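Local coordinates for protein putative fumarylpyruvate hydrolase (Burkholderia cenocepacia, PDB 4MAQ) that is a putative hydrolase of the fumarylacetoacetate hydrolase (FAH) family, two chains of which form the assembly, at residues 165-177 and 207-219. Sequence-based numbering, arbitrary orientation.
Sequences IWLAVNGDTRQQG and TGTPAGVGALQPG
Thr209 receives the amide of Gln175: NE2 donates to OG1 over 2.9 Å, with an N-H...O angle of 153° and the hydroxyl tilted from the amide plane. The same nitrogen makes weak bonds to Pro210 O, where the angle is only 122°, and Ala211 O. Gln175 reaches them because its chain runs extended beyond CG (chi2 -170°), while His87 and Ile89 hold OE1, so both ends of the amide are engaged. Pro210 lays its ring against the open end of the hairpin, touching both strands, CB 3.9 Å from Gly177 CA and CG 4.2 Å from Ile165 CG2. Water 4 links Ala211 O to Gln176 N. Gly212 CA lies 4.8 Å from Gln175 CA, the closest CA pair between the segments, and makes a CA-H...O contact of 3.4 Å to Arg174 O. Leu167 O accepts from both Arg174 N and Gln175 N, the signature of a classic beta bulge. Two waters join Ala215 O to Arg174 NH1, whose guanidinium lies over Val169 CB and is salt-bridged through NE to Asp172 OD2 (2.9 Å). Leu216 then sets CD2 against Val169 CG2 at 3.6 Å, and a further water bridges Gly219 O to Asn170 OD1. Segment 207-219 thus runs along the hairpin, its strand 214-216 pairing antiparallel with strand 85-95, which also meets Gln175 and Leu167; strand 164-169 pairs antiparallel with strand 221-226, leaving 172-178 outermost in that sheet within the chain.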
ATOM      1  N   ILE B 165      -4.295 -23.775  13.173  1.00  8.60           N
ATOM      2  CA  ILE B 165      -3.620 -22.929  12.182  1.00  8.93           C
ATOM      3  C   ILE B 165      -2.143 -23.285  12.315  1.00  9.57           C
ATOM      4  O   ILE B 165      -1.588 -23.282  13.431  1.00  9.91           O
ATOM      5  CB  ILE B 165      -3.904 -21.416  12.401  1.00  9.30           C
ATOM      6  CG1 ILE B 165      -3.002 -20.563  11.502  1.00  9.45           C
ATOM      7  CG2 ILE B 165      -3.790 -20.990  13.878  1.00 10.93           C
ATOM      8  CD1 ILE B 165      -3.450 -19.121  11.321  1.00 10.25           C
ATOM      9  N   TRP B 166      -1.499 -23.649  11.206  1.00  8.89           N
ATOM     10  CA  TRP B 166      -0.180 -24.267  11.314  1.00  9.11           C
ATOM     11  C   TRP B 166       0.664 -23.972  10.081  1.00  9.13           C
ATOM     12  O   TRP B 166       0.151 -23.664   8.991  1.00  9.51           O
ATOM     13  CB  TRP B 166      -0.333 -25.796  11.529  1.00  9.88           C
ATOM     14  CG  TRP B 166      -0.962 -26.467  10.331  1.00  9.64           C
ATOM     15  CD1 TRP B 166      -2.305 -26.563  10.037  1.00 10.02           C
ATOM     16  CD2 TRP B 166      -0.264 -27.093   9.249  1.00  9.90           C
ATOM     17  NE1 TRP B 166      -2.474 -27.209   8.826  1.00 10.74           N
ATOM     18  CE2 TRP B 166      -1.241 -27.551   8.331  1.00 10.16           C
ATOM     19  CE3 TRP B 166       1.097 -27.326   8.970  1.00 11.09           C
ATOM     20  CZ2 TRP B 166      -0.904 -28.219   7.142  1.00 10.13           C
ATOM     21  CZ3 TRP B 166       1.433 -27.988   7.772  1.00 11.81           C
ATOM     22  CH2 TRP B 166       0.434 -28.423   6.875  1.00 11.66           C
ATOM     23  N   LEU B 167       1.972 -24.107  10.262  1.00  8.63           N
ATOM     24  CA  LEU B 167       2.903 -23.968   9.160  1.00  8.20           C
ATOM     25  C   LEU B 167       4.106 -24.870   9.444  1.00  8.46           C
ATOM     26  O   LEU B 167       4.571 -24.953  10.584  1.00  9.53           O
ATOM     27  CB  LEU B 167       3.336 -22.496   8.999  1.00  8.89           C
ATOM     28  CG  LEU B 167       4.398 -22.170   7.932  1.00  9.08           C
ATOM     29  CD1 LEU B 167       4.226 -20.736   7.459  1.00  9.78           C
ATOM     30  CD2 LEU B 167       5.831 -22.388   8.415  1.00 10.54           C
ATOM     31  N   ALA B 168       4.575 -25.561   8.407  1.00  8.50           N
ATOM     32  CA  ALA B 168       5.788 -26.382   8.473  1.00  8.63           C
ATOM     33  C   ALA B 168       6.751 -25.990   7.376  1.00  8.11           C
ATOM     34  O   ALA B 168       6.353 -25.440   6.332  1.00  9.06           O
ATOM     35  CB  ALA B 168       5.409 -27.861   8.344  1.00 10.39           C
ATOM     36  N   VAL B 169       8.025 -26.265   7.638  1.00  8.28           N
ATOM     37  CA  VAL B 169       9.101 -26.011   6.681  1.00  8.82           C
ATOM     38  C   VAL B 169       9.865 -27.316   6.510  1.00  8.76           C
ATOM     39  O   VAL B 169      10.345 -27.904   7.497  1.00 10.11           O
ATOM     40  CB  VAL B 169      10.058 -24.903   7.196  1.00  9.33           C
ATOM     41  CG1 VAL B 169      11.291 -24.777   6.312  1.00 11.66           C
ATOM     42  CG2 VAL B 169       9.338 -23.566   7.297  1.00 11.18           C
ATOM     43  N   ASN B 170       9.957 -27.773   5.269  1.00  9.74           N
ATOM     44  CA  ASN B 170      10.568 -29.065   4.987  1.00  9.67           C
ATOM     45  C   ASN B 170       9.999 -30.168   5.875  1.00 10.58           C
ATOM     46  O   ASN B 170      10.711 -31.070   6.343  1.00 11.72           O
ATOM     47  CB  ASN B 170      12.105 -28.973   5.046  1.00 10.33           C
ATOM     48  CG  ASN B 170      12.622 -27.873   4.167  1.00  8.72           C
ATOM     49  OD1 ASN B 170      12.072 -27.633   3.088  1.00 10.74           O
ATOM     50  ND2 ASN B 170      13.661 -27.186   4.615  1.00 10.77           N
ATOM     51  N   GLY B 171       8.688 -30.094   6.091  1.00 10.21           N
ATOM     52  CA  GLY B 171       7.969 -31.127   6.845  1.00 12.20           C
ATOM     53  C   GLY B 171       8.070 -30.977   8.358  1.00 12.19           C
ATOM     54  O   GLY B 171       7.482 -31.771   9.093  1.00 16.56           O
ATOM     55  N   ASP B 172       8.799 -29.972   8.832  1.00 12.49           N
ATOM     56  CA  ASP B 172       9.014 -29.778  10.271  1.00 12.92           C
ATOM     57  C   ASP B 172       8.103 -28.641  10.757  1.00 10.79           C
ATOM     58  O   ASP B 172       8.204 -27.504  10.258  1.00 11.31           O
ATOM     59  CB  ASP B 172      10.490 -29.427  10.486  1.00 13.96           C
ATOM     60  CG  ASP B 172      10.837 -29.177  11.917  1.00 16.39           C
ATOM     61  OD1 ASP B 172      10.736 -30.114  12.735  1.00 24.29           O
ATOM     62  OD2 ASP B 172      11.278 -28.049  12.229  1.00 17.91           O
ATOM     63  N   THR B 173       7.197 -28.928  11.693  1.00 12.28           N
ATOM     64  CA  THR B 173       6.253 -27.909  12.139  1.00 11.95           C
ATOM     65  C   THR B 173       6.993 -26.761  12.820  1.00 11.89           C
ATOM     66  O   THR B 173       7.811 -26.980  13.719  1.00 16.82           O
ATOM     67  CB  THR B 173       5.226 -28.516  13.104  1.00 15.49           C
ATOM     68  OG1 THR B 173       4.531 -29.566  12.431  1.00 21.77           O
ATOM     69  CG2 THR B 173       4.221 -27.454  13.561  1.00 18.16           C
ATOM     70  N   ARG B 174       6.702 -25.536  12.380  1.00 11.59           N
ATOM     71  CA  ARG B 174       7.316 -24.338  12.946  1.00 12.99           C
ATOM     72  C   ARG B 174       6.295 -23.483  13.670  1.00 12.51           C
ATOM     73  O   ARG B 174       6.650 -22.781  14.625  1.00 15.54           O
ATOM     74  CB  ARG B 174       8.011 -23.503  11.849  1.00 14.79           C
ATOM     75  CG  ARG B 174       9.051 -24.219  10.983  1.00 15.32           C
ATOM     76  CD  ARG B 174      10.365 -24.464  11.712  1.00 19.59           C
ATOM     77  NE  ARG B 174      11.239 -25.433  11.016  1.00 18.17           N
ATOM     78  CZ  ARG B 174      12.175 -25.131  10.104  1.00 17.42           C
ATOM     79  NH1 ARG B 174      12.391 -23.862   9.729  1.00 17.81           N
ATOM     80  NH2 ARG B 174      12.899 -26.109   9.555  1.00 20.65           N
ATOM     81  N   GLN B 175       5.038 -23.506  13.221  1.00 10.91           N
ATOM     82  CA  GLN B 175       3.976 -22.765  13.918  1.00 10.76           C
ATOM     83  C   GLN B 175       2.778 -23.659  14.068  1.00 11.09           C
ATOM     84  O   GLN B 175       2.430 -24.385  13.136  1.00 11.18           O
ATOM     85  CB  GLN B 175       3.552 -21.508  13.131  1.00 10.95           C
ATOM     86  CG  GLN B 175       4.693 -20.531  12.857  1.00 10.82           C
ATOM     87  CD  GLN B 175       4.174 -19.217  12.312  1.00  9.75           C
ATOM     88  OE1 GLN B 175       4.211 -18.978  11.098  1.00 10.39           O
ATOM     89  NE2 GLN B 175       3.648 -18.381  13.191  1.00 11.48           N
ATOM     90  N   GLN B 176       2.131 -23.615  15.230  1.00 12.91           N
ATOM     91  CA  GLN B 176       0.899 -24.359  15.431  1.00 13.62           C
ATOM     92  C   GLN B 176       0.147 -23.681  16.558  1.00 14.85           C
ATOM     93  O   GLN B 176       0.620 -23.616  17.696  1.00 22.64           O
ATOM     94  CB  GLN B 176       1.182 -25.828  15.774  1.00 15.29           C
ATOM     95  CG  GLN B 176      -0.026 -26.742  15.846  1.00 20.75           C
ATOM     96  CD  GLN B 176       0.414 -28.175  15.992  1.00 27.82           C
ATOM     97  OE1 GLN B 176       0.564 -28.885  15.000  1.00 32.36           O
ATOM     98  NE2 GLN B 176       0.667 -28.598  17.229  1.00 35.98           N
ATOM     99  N   GLY B 177      -1.019 -23.161  16.234  1.00 11.68           N
ATOM    100  CA  GLY B 177      -1.861 -22.561  17.223  1.00 11.96           C
ATOM    101  C   GLY B 177      -3.312 -22.816  16.898  1.00 11.54           C
ATOM    102  O   GLY B 177      -3.639 -23.712  16.117  1.00 10.86           O
ATOM    103  N   THR B 207      -5.086 -11.672   9.765  1.00  8.19           N
ATOM    104  CA  THR B 207      -5.630 -11.536  11.128  1.00  8.99           C
ATOM    105  C   THR B 207      -4.667 -11.902  12.261  1.00 10.80           C
ATOM    106  O   THR B 207      -5.075 -11.981  13.428  1.00 12.88           O
ATOM    107  CB  THR B 207      -6.952 -12.339  11.305  1.00  9.10           C
ATOM    108  OG1 THR B 207      -6.741 -13.731  11.016  1.00 10.33           O
ATOM    109  CG2 THR B 207      -8.024 -11.805  10.384  1.00 10.48           C
ATOM    110  N   GLY B 208      -3.393 -12.119  11.928  1.00 10.81           N
ATOM    111  CA  GLY B 208      -2.377 -12.364  12.947  1.00 12.15           C
ATOM    112  C   GLY B 208      -1.856 -13.779  12.890  1.00 10.03           C
ATOM    113  O   GLY B 208      -2.327 -14.610  12.110  1.00 10.53           O
ATOM    114  N   THR B 209      -0.869 -14.065  13.722  1.00 10.77           N
ATOM    115  CA  THR B 209      -0.138 -15.321  13.624  1.00 11.24           C
ATOM    116  C   THR B 209       0.142 -15.889  15.005  1.00 13.01           C
ATOM    117  O   THR B 209       0.405 -15.128  15.934  1.00 12.42           O
ATOM    118  CB  THR B 209       1.185 -15.085  12.850  1.00 10.60           C
ATOM    119  OG1 THR B 209       1.725 -16.330  12.399  1.00 11.38           O
ATOM    120  CG2 THR B 209       2.244 -14.369  13.691  1.00 11.27           C
ATOM    121  N   PRO B 210       0.101 -17.226  15.147  1.00 12.90           N
ATOM    122  CA  PRO B 210       0.492 -17.816  16.428  1.00 14.79           C
ATOM    123  C   PRO B 210       2.020 -17.778  16.581  1.00 13.89           C
ATOM    124  O   PRO B 210       2.724 -17.245  15.729  1.00 13.58           O
ATOM    125  CB  PRO B 210       0.008 -19.260  16.303  1.00 16.38           C
ATOM    126  CG  PRO B 210       0.043 -19.547  14.847  1.00 14.90           C
ATOM    127  CD  PRO B 210      -0.338 -18.253  14.179  1.00 13.23           C
ATOM    128  N   ALA B 211       2.522 -18.298  17.693  1.00 15.90           N
ATOM    129  CA  ALA B 211       3.956 -18.314  17.950  1.00 16.06           C
ATOM    130  C   ALA B 211       4.726 -19.091  16.880  1.00 16.30           C
ATOM    131  O   ALA B 211       4.171 -19.902  16.122  1.00 16.18           O
ATOM    132  CB  ALA B 211       4.236 -18.896  19.332  1.00 19.24           C
ATOM    133  N   GLY B 212       6.015 -18.830  16.824  1.00 17.44           N
ATOM    134  CA  GLY B 212       6.900 -19.647  16.007  1.00 16.48           C
ATOM    135  C   GLY B 212       7.361 -18.997  14.721  1.00 16.73           C
ATOM    136  O   GLY B 212       7.929 -19.674  13.846  1.00 17.35           O
ATOM    137  N   VAL B 213       7.143 -17.688  14.593  1.00 15.25           N
ATOM    138  CA  VAL B 213       7.740 -16.923  13.487  1.00 17.04           C
ATOM    139  C   VAL B 213       9.217 -17.302  13.386  1.00 16.46           C
ATOM    140  O   VAL B 213       9.920 -17.390  14.404  1.00 18.22           O
ATOM    141  CB  VAL B 213       7.598 -15.377  13.684  1.00 17.39           C
ATOM    142  CG1 VAL B 213       8.195 -14.934  15.023  1.00 20.22           C
ATOM    143  CG2 VAL B 213       8.273 -14.601  12.545  1.00 17.62           C
ATOM    144  N   GLY B 214       9.691 -17.559  12.167  1.00 15.34           N
ATOM    145  CA  GLY B 214      11.078 -17.962  11.967  1.00 16.17           C
ATOM    146  C   GLY B 214      11.463 -17.762  10.525  1.00 12.97           C
ATOM    147  O   GLY B 214      10.656 -17.307   9.722  1.00 12.64           O
ATOM    148  N   ALA B 215      12.708 -18.084  10.193  1.00 12.92           N
ATOM    149  CA  ALA B 215      13.259 -17.811   8.860  1.00 12.99           C
ATOM    150  C   ALA B 215      12.941 -18.885   7.813  1.00 11.75           C
ATOM    151  O   ALA B 215      12.774 -20.072   8.138  1.00 15.09           O
ATOM    152  CB  ALA B 215      14.761 -17.623   8.969  1.00 15.30           C
ATOM    153  N   LEU B 216      12.911 -18.455   6.553  1.00 12.11           N
ATOM    154  CA  LEU B 216      12.826 -19.323   5.367  1.00 10.32           C
ATOM    155  C   LEU B 216      14.106 -19.166   4.574  1.00 11.06           C
ATOM    156  O   LEU B 216      14.546 -18.045   4.338  1.00 12.39           O
ATOM    157  CB  LEU B 216      11.655 -18.913   4.473  1.00 11.09           C
ATOM    158  CG  LEU B 216      10.267 -19.085   5.074  1.00  9.92           C
ATOM    159  CD1 LEU B 216       9.219 -18.488   4.122  1.00 11.90           C
ATOM    160  CD2 LEU B 216       9.997 -20.545   5.404  1.00 11.75           C
ATOM    161  N   GLN B 217      14.703 -20.290   4.176  1.00 11.58           N
ATOM    162  CA  GLN B 217      15.866 -20.297   3.308  1.00 12.32           C
ATOM    163  C   GLN B 217      15.428 -20.507   1.874  1.00 12.47           C
ATOM    164  O   GLN B 217      14.401 -21.147   1.629  1.00 12.58           O
ATOM    165  CB  GLN B 217      16.813 -21.442   3.681  1.00 13.93           C
ATOM    166  CG  GLN B 217      17.279 -21.424   5.122  1.00 17.01           C
ATOM    167  CD  GLN B 217      17.855 -20.082   5.502  1.00 18.58           C
ATOM    168  OE1 GLN B 217      18.606 -19.480   4.734  1.00 24.46           O
ATOM    169  NE2 GLN B 217      17.497 -19.592   6.689  1.00 20.68           N
ATOM    170  N   PRO B 218      16.193 -19.962   0.907  1.00 13.52           N
ATOM    171  CA  PRO B 218      15.945 -20.304  -0.490  1.00 12.87           C
ATOM    172  C   PRO B 218      15.826 -21.815  -0.669  1.00 12.96           C
ATOM    173  O   PRO B 218      16.633 -22.570  -0.117  1.00 13.59           O
ATOM    174  CB  PRO B 218      17.186 -19.754  -1.200  1.00 13.10           C
ATOM    175  CG  PRO B 218      17.631 -18.619  -0.338  1.00 15.97           C
ATOM    176  CD  PRO B 218      17.375 -19.090   1.060  1.00 14.49           C
ATOM    177  N   GLY B 219      14.785 -22.260  -1.372  1.00 12.26           N
ATOM    178  CA  GLY B 219      14.576 -23.683  -1.614  1.00 13.03           C
ATOM    179  C   GLY B 219      13.666 -24.367  -0.609  1.00 10.93           C
ATOM    180  O   GLY B 219      13.264 -25.514  -0.824  1.00 12.85           O
TER
HETATM  181  O   HOH W   1      13.054 -27.944   0.417  1.00 14.79           O
HETATM  182  O   HOH W   2      11.353 -21.330  10.293  1.00 19.47           O
HETATM  183  O   HOH W   3      13.972 -22.608   7.455  1.00 23.99           O
HETATM  184  O   HOH W   4       3.010 -21.943  17.332  1.00 23.61           O